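Local atomic coordinates of alpha-glucosidase (Bacteroides thetaiotaomicron, PDB entry 5XFM), a protein that probably hydrolyses beta-L-arabinopyranosides and alpha-galactosides as a bifunctional, calcium-binding glycoside hydrolase of family 97. Residues A[508-513]-A[633-638]; A[492-497]-A[514-519]; A[58-63]-A[136-141]. The protein carries 1 engineered substitution. All blocks are in the same frame, centred on the assembly; numbering follows the deposited sequence.

Contact 1: A[508-513]-A[633-638]; sequences RRTTDV and RPQGGI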
loop_
_atom_site.group_PDB
_atom_site.type_symbol
_atom_site.label_atom_id
_atom_site.label_comp_id
_atom_site.label_asym_id
_atom_site.label_seq_id
_atom_site.Cartn_x
_atom_site.Cartn_y
_atom_site.Cartn_z
ATOM N N ARG A 508 5.483 15.928 -18.881
ATOM C CA ARG A 508 6.270 15.479 -17.742
ATOM C C ARG A 508 7.165 16.602 -17.228
ATOM O O ARG A 508 7.804 17.293 -18.016
ATOM C CB ARG A 508 7.121 14.267 -18.108
ATOM C CG ARG A 508 8.087 13.851 -16.999
ATOM C CD ARG A 508 8.759 12.516 -17.280
ATOM N NE ARG A 508 9.241 12.375 -18.653
ATOM C CZ ARG A 508 10.513 12.166 -18.981
ATOM N NH1 ARG A 508 11.434 12.088 -18.032
ATOM N NH2 ARG A 508 10.866 12.031 -20.254
ATOM N N ARG A 509 7.202 16.774 -15.907
ATOM C CA ARG A 509 7.981 17.838 -15.279
ATOM C C ARG A 509 9.277 17.340 -14.664
ATOM O O ARG A 509 10.130 18.135 -14.265
ATOM C CB ARG A 509 7.151 18.530 -14.200
ATOM C CG ARG A 509 5.892 19.170 -14.727
ATOM C CD ARG A 509 6.227 20.183 -15.807
ATOM N NE ARG A 509 5.109 21.087 -16.040
ATOM C CZ ARG A 509 4.945 21.812 -17.140
ATOM N NH1 ARG A 509 5.832 21.739 -18.126
ATOM N NH2 ARG A 509 3.890 22.609 -17.251
ATOM N N THR A 510 9.422 16.021 -14.599
ATOM C CA THR A 510 10.576 15.393 -13.970
ATOM C C THR A 510 11.543 14.826 -15.005
ATOM O O THR A 510 11.196 14.677 -16.173
ATOM C CB THR A 510 10.138 14.265 -13.026
ATOM O OG1 THR A 510 9.232 13.399 -13.721
ATOM C CG2 THR A 510 9.442 14.833 -11.801
ATOM N N THR A 511 12.757 14.513 -14.568
ATOM C CA THR A 511 13.795 14.027 -15.473
ATOM C C THR A 511 13.751 12.514 -15.698
ATOM O O THR A 511 13.074 11.780 -14.972
ATOM C CB THR A 511 15.184 14.414 -14.962
ATOM O OG1 THR A 511 15.443 13.739 -13.721
ATOM C CG2 THR A 511 15.254 15.913 -14.739
ATOM N N ASP A 512 14.480 12.056 -16.712
ATOM C CA ASP A 512 14.547 10.636 -17.013
ATOM C C ASP A 512 15.123 9.865 -15.832
ATOM O O ASP A 512 14.615 8.804 -15.468
ATOM C CB ASP A 512 15.391 10.381 -18.264
ATOM C CG ASP A 512 14.783 10.981 -19.517
ATOM O OD1 ASP A 512 13.670 11.537 -19.429
ATOM O OD2 ASP A 512 15.415 10.886 -20.593
ATOM N N VAL A 513 16.169 10.408 -15.223
ATOM C CA VAL A 513 16.819 9.722 -14.114
ATOM C C VAL A 513 15.885 9.689 -12.902
ATOM O O VAL A 513 15.866 8.709 -12.159
ATOM C CB VAL A 513 18.167 10.378 -13.746
ATOM C CG1 VAL A 513 18.770 9.702 -12.532
ATOM C CG2 VAL A 513 19.135 10.252 -14.910
ATOM N N ARG A 633 19.365 18.184 -8.675
ATOM C CA ARG A 633 18.549 19.281 -9.177
ATOM C C ARG A 633 17.079 19.063 -8.831
ATOM O O ARG A 633 16.656 17.927 -8.606
ATOM C CB ARG A 633 18.738 19.435 -10.691
ATOM C CG ARG A 633 17.971 18.441 -11.547
ATOM C CD ARG A 633 18.261 18.678 -13.024
ATOM N NE ARG A 633 17.467 19.770 -13.580
ATOM C CZ ARG A 633 17.824 20.485 -14.642
ATOM N NH1 ARG A 633 18.966 20.225 -15.264
ATOM N NH2 ARG A 633 17.042 21.463 -15.080
ATOM N N PRO A 634 16.305 20.159 -8.739
ATOM C CA PRO A 634 14.852 20.055 -8.559
ATOM C C PRO A 634 14.188 19.221 -9.654
ATOM O O PRO A 634 14.588 19.311 -10.818
ATOM C CB PRO A 634 14.390 21.516 -8.614
ATOM C CG PRO A 634 15.593 22.299 -8.194
ATOM C CD PRO A 634 16.747 21.564 -8.799
ATOM N N GLN A 635 13.197 18.417 -9.267
ATOM C CA GLN A 635 12.495 17.509 -10.177
ATOM C C GLN A 635 13.448 16.462 -10.751
ATOM O O GLN A 635 13.161 15.844 -11.781
ATOM C CB GLN A 635 11.808 18.286 -11.310
ATOM C CG GLN A 635 10.961 19.459 -10.832
ATOM C CD GLN A 635 9.741 19.018 -10.045
ATOM O OE1 GLN A 635 9.019 18.112 -10.459
ATOM N NE2 GLN A 635 9.522 19.640 -8.890
ATOM N N GLY A 636 14.582 16.271 -10.082
ATOM C CA GLY A 636 15.586 15.337 -10.552
ATOM C C GLY A 636 15.843 14.180 -9.601
ATOM O O GLY A 636 15.228 14.077 -8.525
ATOM N N GLY A 637 16.772 13.314 -10.001
ATOM C CA GLY A 637 17.083 12.117 -9.249
ATOM C C GLY A 637 18.473 11.569 -9.515
ATOM O O GLY A 637 19.184 12.031 -10.411
ATOM N N ILE A 638 18.843 10.563 -8.729
ATOM C CA ILE A 638 20.149 9.919 -8.803
ATOM C C ILE A 638 19.974 8.437 -8.510
ATOM O O ILE A 638 19.138 8.059 -7.680
ATOM C CB ILE A 638 21.160 10.547 -7.805
ATOM C CG1 ILE A 638 21.948 11.666 -8.478
ATOM C CG2 ILE A 638 22.141 9.513 -7.272
ATOM C CD1 ILE A 638 22.644 12.585 -7.509
#

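Contact 2: A[492-497]-A[514-519]; sequences CLLNKR and FQLATT. Engineered in segment 492-497: L493 (natural residue Phe).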
loop_
_atom_site.group_PDB
_atom_site.type_symbol
_atom_site.label_atom_id
_atom_site.label_comp_id
_atom_site.label_asym_id
_atom_site.label_seq_id
_atom_site.Cartn_x
_atom_site.Cartn_y
_atom_site.Cartn_z
ATOM N N CYS A 492 7.376 5.295 -14.215
ATOM C CA CYS A 492 8.435 5.359 -15.222
ATOM C C CYS A 492 7.884 5.755 -16.583
ATOM O O CYS A 492 7.730 4.920 -17.476
ATOM C CB CYS A 492 9.204 4.044 -15.339
ATOM S SG CYS A 492 10.746 4.234 -16.276
ATOM N N LEU A 493 7.573 7.036 -16.719
ATOM C CA LEU A 493 7.176 7.603 -17.997
ATOM C C LEU A 493 8.400 8.218 -18.653
ATOM O O LEU A 493 8.930 9.220 -18.175
ATOM C CB LEU A 493 6.076 8.653 -17.817
ATOM C CG LEU A 493 4.681 8.118 -17.491
ATOM C CD1 LEU A 493 4.014 8.951 -16.416
ATOM C CD2 LEU A 493 3.827 8.090 -18.743
ATOM N N LEU A 494 8.857 7.615 -19.744
ATOM C CA LEU A 494 10.047 8.114 -20.411
ATOM C C LEU A 494 9.658 8.993 -21.597
ATOM O O LEU A 494 10.483 9.732 -22.125
ATOM C CB LEU A 494 10.949 6.955 -20.834
ATOM C CG LEU A 494 11.599 6.256 -19.635
ATOM C CD1 LEU A 494 12.515 5.124 -20.062
ATOM C CD2 LEU A 494 12.377 7.270 -18.810
ATOM N N ASN A 495 8.387 8.925 -21.990
ATOM C CA ASN A 495 7.792 9.922 -22.877
ATOM C C ASN A 495 7.891 11.328 -22.281
ATOM O O ASN A 495 7.791 11.496 -21.067
ATOM C CB ASN A 495 6.325 9.576 -23.150
ATOM C CG ASN A 495 6.135 8.765 -24.419
ATOM O OD1 ASN A 495 7.044 8.076 -24.880
ATOM N ND2 ASN A 495 4.929 8.812 -24.966
ATOM N N LYS A 496 8.088 12.335 -23.128
ATOM C CA LYS A 496 8.091 13.719 -22.660
ATOM C C LYS A 496 6.694 14.297 -22.725
ATOM O O LYS A 496 6.330 15.179 -21.947
ATOM C CB LYS A 496 9.036 14.586 -23.480
ATOM C CG LYS A 496 10.498 14.240 -23.360
ATOM C CD LYS A 496 11.286 14.959 -24.441
ATOM C CE LYS A 496 12.744 14.557 -24.427
ATOM N NZ LYS A 496 13.445 15.225 -23.294
ATOM N N ARG A 497 5.913 13.802 -23.676
ATOM C CA ARG A 497 4.535 14.228 -23.806
ATOM C C ARG A 497 3.627 13.016 -23.683
ATOM O O ARG A 497 3.820 12.005 -24.371
ATOM C CB ARG A 497 4.315 14.949 -25.136
ATOM C CG ARG A 497 5.131 16.224 -25.276
ATOM C CD ARG A 497 4.749 17.252 -24.222
ATOM N NE ARG A 497 3.351 17.663 -24.332
ATOM C CZ ARG A 497 2.912 18.587 -25.180
ATOM N NH1 ARG A 497 3.763 19.192 -26.002
ATOM N NH2 ARG A 497 1.624 18.908 -25.207
ATOM N N PHE A 514 15.094 10.745 -12.722
ATOM C CA PHE A 514 13.997 10.729 -11.750
ATOM C C PHE A 514 13.114 9.499 -11.970
ATOM O O PHE A 514 12.821 8.748 -11.039
ATOM C CB PHE A 514 13.161 12.011 -11.850
ATOM C CG PHE A 514 11.984 12.056 -10.904
ATOM C CD1 PHE A 514 10.806 11.376 -11.195
ATOM C CD2 PHE A 514 12.045 12.805 -9.737
ATOM C CE1 PHE A 514 9.730 11.414 -10.329
ATOM C CE2 PHE A 514 10.965 12.853 -8.866
ATOM C CZ PHE A 514 9.809 12.156 -9.162
ATOM N N GLN A 515 12.674 9.323 -13.209
ATOM C CA GLN A 515 11.809 8.207 -13.574
ATOM C C GLN A 515 12.441 6.852 -13.307
ATOM O O GLN A 515 11.763 5.934 -12.849
ATOM C CB GLN A 515 11.395 8.308 -15.048
ATOM C CG GLN A 515 10.575 9.540 -15.364
ATOM C CD GLN A 515 9.232 9.506 -14.647
ATOM O OE1 GLN A 515 8.546 8.482 -14.641
ATOM N NE2 GLN A 515 8.851 10.626 -14.045
ATOM N N LEU A 516 13.716 6.710 -13.662
ATOM C CA LEU A 516 14.457 5.478 -13.429
ATOM C C LEU A 516 14.535 5.185 -11.918
ATOM O O LEU A 516 14.293 4.059 -11.473
ATOM C CB LEU A 516 15.853 5.571 -14.060
ATOM C CG LEU A 516 15.918 5.839 -15.578
ATOM C CD1 LEU A 516 17.349 5.801 -16.093
ATOM C CD2 LEU A 516 15.044 4.889 -16.396
ATOM N N ALA A 517 14.848 6.221 -11.144
ATOM C CA ALA A 517 14.900 6.145 -9.688
ATOM C C ALA A 517 13.565 5.692 -9.117
ATOM O O ALA A 517 13.507 4.993 -8.103
ATOM C CB ALA A 517 15.292 7.495 -9.099
ATOM N N THR A 518 12.491 6.110 -9.775
ATOM C CA THR A 518 11.141 5.777 -9.342
ATOM C C THR A 518 10.833 4.269 -9.458
ATOM O O THR A 518 9.974 3.747 -8.747
ATOM C CB THR A 518 10.122 6.622 -10.164
ATOM O OG1 THR A 518 9.911 7.878 -9.507
ATOM C CG2 THR A 518 8.786 5.923 -10.341
ATOM N N THR A 519 11.563 3.554 -10.308
ATOM C CA THR A 519 11.388 2.103 -10.394
ATOM C C THR A 519 11.934 1.399 -9.150
ATOM O O THR A 519 11.545 0.272 -8.828
ATOM C CB THR A 519 12.057 1.513 -11.666
ATOM O OG1 THR A 519 13.484 1.630 -11.579
ATOM C CG2 THR A 519 11.550 2.236 -12.916
#

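Contact 3: A[58-63]-A[136-141]; sequences NTNIGD and SVTVKE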
loop_
_atom_site.group_PDB
_atom_site.type_symbol
_atom_site.label_atom_id
_atom_site.label_comp_id
_atom_site.label_asym_id
_atom_site.label_seq_id
_atom_site.Cartn_x
_atom_site.Cartn_y
_atom_site.Cartn_z
ATOM N N ASN A 58 -18.750 -0.797 20.804
ATOM C CA ASN A 58 -20.174 -0.952 21.025
ATOM C C ASN A 58 -20.678 -2.121 20.179
ATOM O O ASN A 58 -20.469 -2.154 18.948
ATOM C CB ASN A 58 -20.877 0.359 20.662
ATOM C CG ASN A 58 -22.367 0.329 20.911
ATOM O OD1 ASN A 58 -22.853 -0.435 21.727
ATOM N ND2 ASN A 58 -23.103 1.183 20.197
ATOM N N THR A 59 -21.356 -3.055 20.851
ATOM C CA THR A 59 -21.644 -4.363 20.288
ATOM C C THR A 59 -23.087 -4.835 20.565
ATOM O O THR A 59 -23.657 -4.523 21.613
ATOM C CB THR A 59 -20.610 -5.367 20.872
ATOM O OG1 THR A 59 -19.388 -5.318 20.121
ATOM C CG2 THR A 59 -21.135 -6.751 20.905
ATOM N N ASN A 60 -23.656 -5.631 19.657
ATOM C CA ASN A 60 -25.032 -6.102 19.815
ATOM C C ASN A 60 -25.204 -7.231 20.834
ATOM O O ASN A 60 -26.301 -7.755 20.999
ATOM C CB ASN A 60 -25.593 -6.564 18.464
ATOM C CG ASN A 60 -25.008 -7.897 18.000
ATOM O OD1 ASN A 60 -23.947 -8.321 18.452
ATOM N ND2 ASN A 60 -25.709 -8.561 17.089
ATOM N N ILE A 61 -24.129 -7.605 21.515
ATOM C CA ILE A 61 -24.255 -8.492 22.667
ATOM C C ILE A 61 -23.821 -7.765 23.938
ATOM O O ILE A 61 -23.875 -8.336 25.028
ATOM C CB ILE A 61 -23.427 -9.793 22.514
ATOM C CG1 ILE A 61 -21.934 -9.514 22.680
ATOM C CG2 ILE A 61 -23.739 -10.492 21.197
ATOM C CD1 ILE A 61 -21.113 -10.734 23.037
ATOM N N GLY A 62 -23.384 -6.513 23.800
ATOM C CA GLY A 62 -22.935 -5.758 24.959
ATOM C C GLY A 62 -22.108 -4.529 24.641
ATOM O O GLY A 62 -21.588 -4.366 23.536
ATOM N N ASP A 63 -22.004 -3.626 25.606
ATOM C CA ASP A 63 -21.204 -2.437 25.374
ATOM C C ASP A 63 -19.909 -2.453 26.178
ATOM O O ASP A 63 -19.901 -2.732 27.376
ATOM C CB ASP A 63 -22.013 -1.175 25.660
ATOM C CG ASP A 63 -23.086 -0.933 24.611
ATOM O OD1 ASP A 63 -23.285 -1.816 23.745
ATOM O OD2 ASP A 63 -23.695 0.159 24.623
ATOM N N SER A 136 -22.529 -15.467 17.741
ATOM C CA SER A 136 -22.130 -14.495 16.736
ATOM C C SER A 136 -22.369 -13.081 17.216
ATOM O O SER A 136 -23.164 -12.840 18.120
ATOM C CB SER A 136 -22.873 -14.738 15.418
ATOM O OG SER A 136 -24.280 -14.676 15.592
ATOM N N VAL A 137 -21.703 -12.136 16.568
ATOM C CA VAL A 137 -21.734 -10.764 17.024
ATOM C C VAL A 137 -21.748 -9.793 15.851
ATOM O O VAL A 137 -21.201 -10.071 14.780
ATOM C CB VAL A 137 -20.517 -10.465 17.940
ATOM C CG1 VAL A 137 -19.215 -10.607 17.175
ATOM C CG2 VAL A 137 -20.610 -9.092 18.528
ATOM N N THR A 138 -22.416 -8.665 16.060
ATOM C CA THR A 138 -22.318 -7.520 15.174
ATOM C C THR A 138 -21.709 -6.366 15.955
ATOM O O THR A 138 -22.283 -5.911 16.940
ATOM C CB THR A 138 -23.694 -7.099 14.633
ATOM O OG1 THR A 138 -24.295 -8.193 13.928
ATOM C CG2 THR A 138 -23.562 -5.907 13.697
ATOM N N VAL A 139 -20.547 -5.890 15.524
ATOM C CA VAL A 139 -19.928 -4.738 16.176
ATOM C C VAL A 139 -20.513 -3.457 15.603
ATOM O O VAL A 139 -20.234 -3.093 14.458
ATOM C CB VAL A 139 -18.394 -4.725 16.014
ATOM C CG1 VAL A 139 -17.805 -3.469 16.643
ATOM C CG2 VAL A 139 -17.783 -5.972 16.633
ATOM N N LYS A 140 -21.338 -2.784 16.400
ATOM C CA LYS A 140 -22.026 -1.581 15.955
ATOM C C LYS A 140 -21.039 -0.443 15.729
ATOM O O LYS A 140 -21.210 0.357 14.806
ATOM C CB LYS A 140 -23.081 -1.138 16.976
ATOM C CG LYS A 140 -24.200 -2.135 17.241
ATOM C CD LYS A 140 -25.222 -1.564 18.218
ATOM C CE LYS A 140 -26.215 -2.627 18.678
ATOM N NZ LYS A 140 -27.081 -3.129 17.572
ATOM N N GLU A 141 -20.004 -0.372 16.565
ATOM C CA GLU A 141 -19.071 0.750 16.465
ATOM C C GLU A 141 -17.776 0.527 17.243
ATOM O O GLU A 141 -17.781 -0.140 18.259
ATOM C CB GLU A 141 -19.789 2.005 16.971
ATOM C CG GLU A 141 -18.967 3.249 17.160
ATOM C CD GLU A 141 -19.830 4.394 17.648
ATOM O OE1 GLU A 141 -20.810 4.116 18.376
ATOM O OE2 GLU A 141 -19.546 5.560 17.301
#

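Contact 1: A[508-513]-A[633-638]
V513 swings CG1 to the side opposite its backbone N (chi1 176°), which lays that methyl on the carbonyl oxygen of G637, with V513 CG1 3.2 Å from G637 O. T511 keeps its hydroxyl between backbone N and carbonyl carbon (chi1 65°), which puts T511 OG1 3.6 Å from G636 CA and leaves CG2 beside Q635 O. That carbonyl is the polar centre of the contact: T511 N donates to Q635 O over 3.1 Å, and the donor comes nearly along the C=O axis (C=O...N 172°). T510 adds a CA-H...O contact to the same oxygen. Q635 is the third residue of the type II turn R633-G636. Its side chain, bent at the second torsion, sets CB 3.4 Å from R509 O, and the T510 and Q635 side chains cross at about a right angle, T510 CG2 3.6 Å from Q635 OE1. A CB on G636 would run into R633 CG as that side chain is placed here. T511 is the N-cap of helix 512-521, its OG1 bonded to F514 N. The same OG1 also bonds D609 OD1, and the other carboxylate oxygen of D609 takes G637 N. The helix start of the catalytic domain and the first residues of strand 636-641 in the C-terminal domain thus share one acid, and the helix N-terminus would help to keep D609 charged. The chemistry implies a join with one direct hydrogen bond between the segments, methyl-on-carbonyl packing around it, and D609 as the further polar link.

Contact 2: A[492-497]-A[514-519]
Q515 reaches from its helix to the backbone of L493, whose N-H bonds to Q515 OE1 at 2.7 Å. The bond is fairly straight at the hydrogen (151°), yet the donor stands about 40° out of the carboxamide plane, away from either lone pair. The same oxygen lies 3.2 Å from C492 CA. A bend at the second torsion of Q515 (chi2 -65°) folds the carboxamide back along L493, and Q515 CG passes 3.3 Å from L493 O, so the glutamine lies flush against the loop backbone. Around this polar core the contact is apolar. The L494 and Q515 side chains run past each other in opposite directions, L494 CD2 4.0 Å from Q515 CB, and L494 CD2 also touches L516 CD2. C492 fits on the next turn of the helix: its CB is 3.8 Å from T519 CG2, and its SG is 4.3 Å from L516 CD2. L493 is an engineered replacement of the native phenylalanine; across this contact its side chain approaches through CB, near Q515 OE1. In the second shell, Q515 NE2 bonds both E470 OE2 and T510 OG1, which fixes the rotation of the carboxamide and presents OE1 to the loop. T519 OG1 bonds back to L516 O (2.6 Å), setting the threonine methyl toward C492. A leucine in place of Q515 would probably leave the buried L493 N-H without its acceptor and strip E470 and the T510 hydroxyl of a shared donor. Farther out, helix 541-549 covers the apolar side, M547 meeting C492 and T519 and M544 meeting L494. Helix 470-474 lies against F514 and T518, and strand 577-584 of the C-terminal domain receives F514 and A517 through V583.

Contact 3: A[58-63]-A[136-141]
N58 faces both K140 and E141 in a classic beta bulge, where strand 47-59 pairs antiparallel with strand 136-147 in the N-terminal domain, a member of the galactose-mutarotase clan. N58 N donates to E141 O at 2.8 Å, nearly straight. N58 O takes E141 N at 3.0 Å and, weakly, K140 N as well, so one carbonyl serves both bulge residues. Beyond the bulge T59 and V139 form a non-hydrogen-bonded pair, and the chain then leaves through the type I turn T59-G62, which leads into strand 62-64. N60, in that turn, continues the pairing with its side chain. Its CB lies near T138 O and K140 NZ (3.8 Å from NZ). CG, placed between backbone N and carbonyl carbon (chi1 73°), comes close over T138 N. OD1 accepts that N-H at 2.9 Å in a nearly linear bond (172°), though the donor is 55° above the amide plane. ND2, at the tip, lies beside T138 OG1 at an angle too poor for a hydrogen bond. N60 thus grips both the N-H and the C=O of T138, by side chain and backbone respectively, since N60 N also donates to T138 O over 3.1 Å. The lysine covers this corner, K140 CE resting 3.8 Å from N60 CA. On the opposite, buried face V137 and V139 pack on F252 of strand 251-253. There T59 OG1 is buried with no polar partner in the model, while T59 CG2 is pressed to 3.4 Å from V137 CG2, tighter than usual van der Waals contact.

Contacts 1 and 2 share helix 512-521, their centres about 8 Å apart, whereas contact 3 lies on the far side of the chain's centre, about 52 Å from contact 1 and 50 Å from contact 2 between centres. In contact 2, within the catalytic domain, every touching residue is buried. Contact 1 is partly buried and joins that domain to the C-terminal one. Contact 3 is a sheet corner in the N-terminal domain, with exposed lysine and glutamate at its rim. The chemistry follows: bulged strand pairing in contact 3, helix capping with a single cross-bond in contact 1, and a buried amide amid apolar side chains in contact 2. R508 ties 1 to 2 through N495 O.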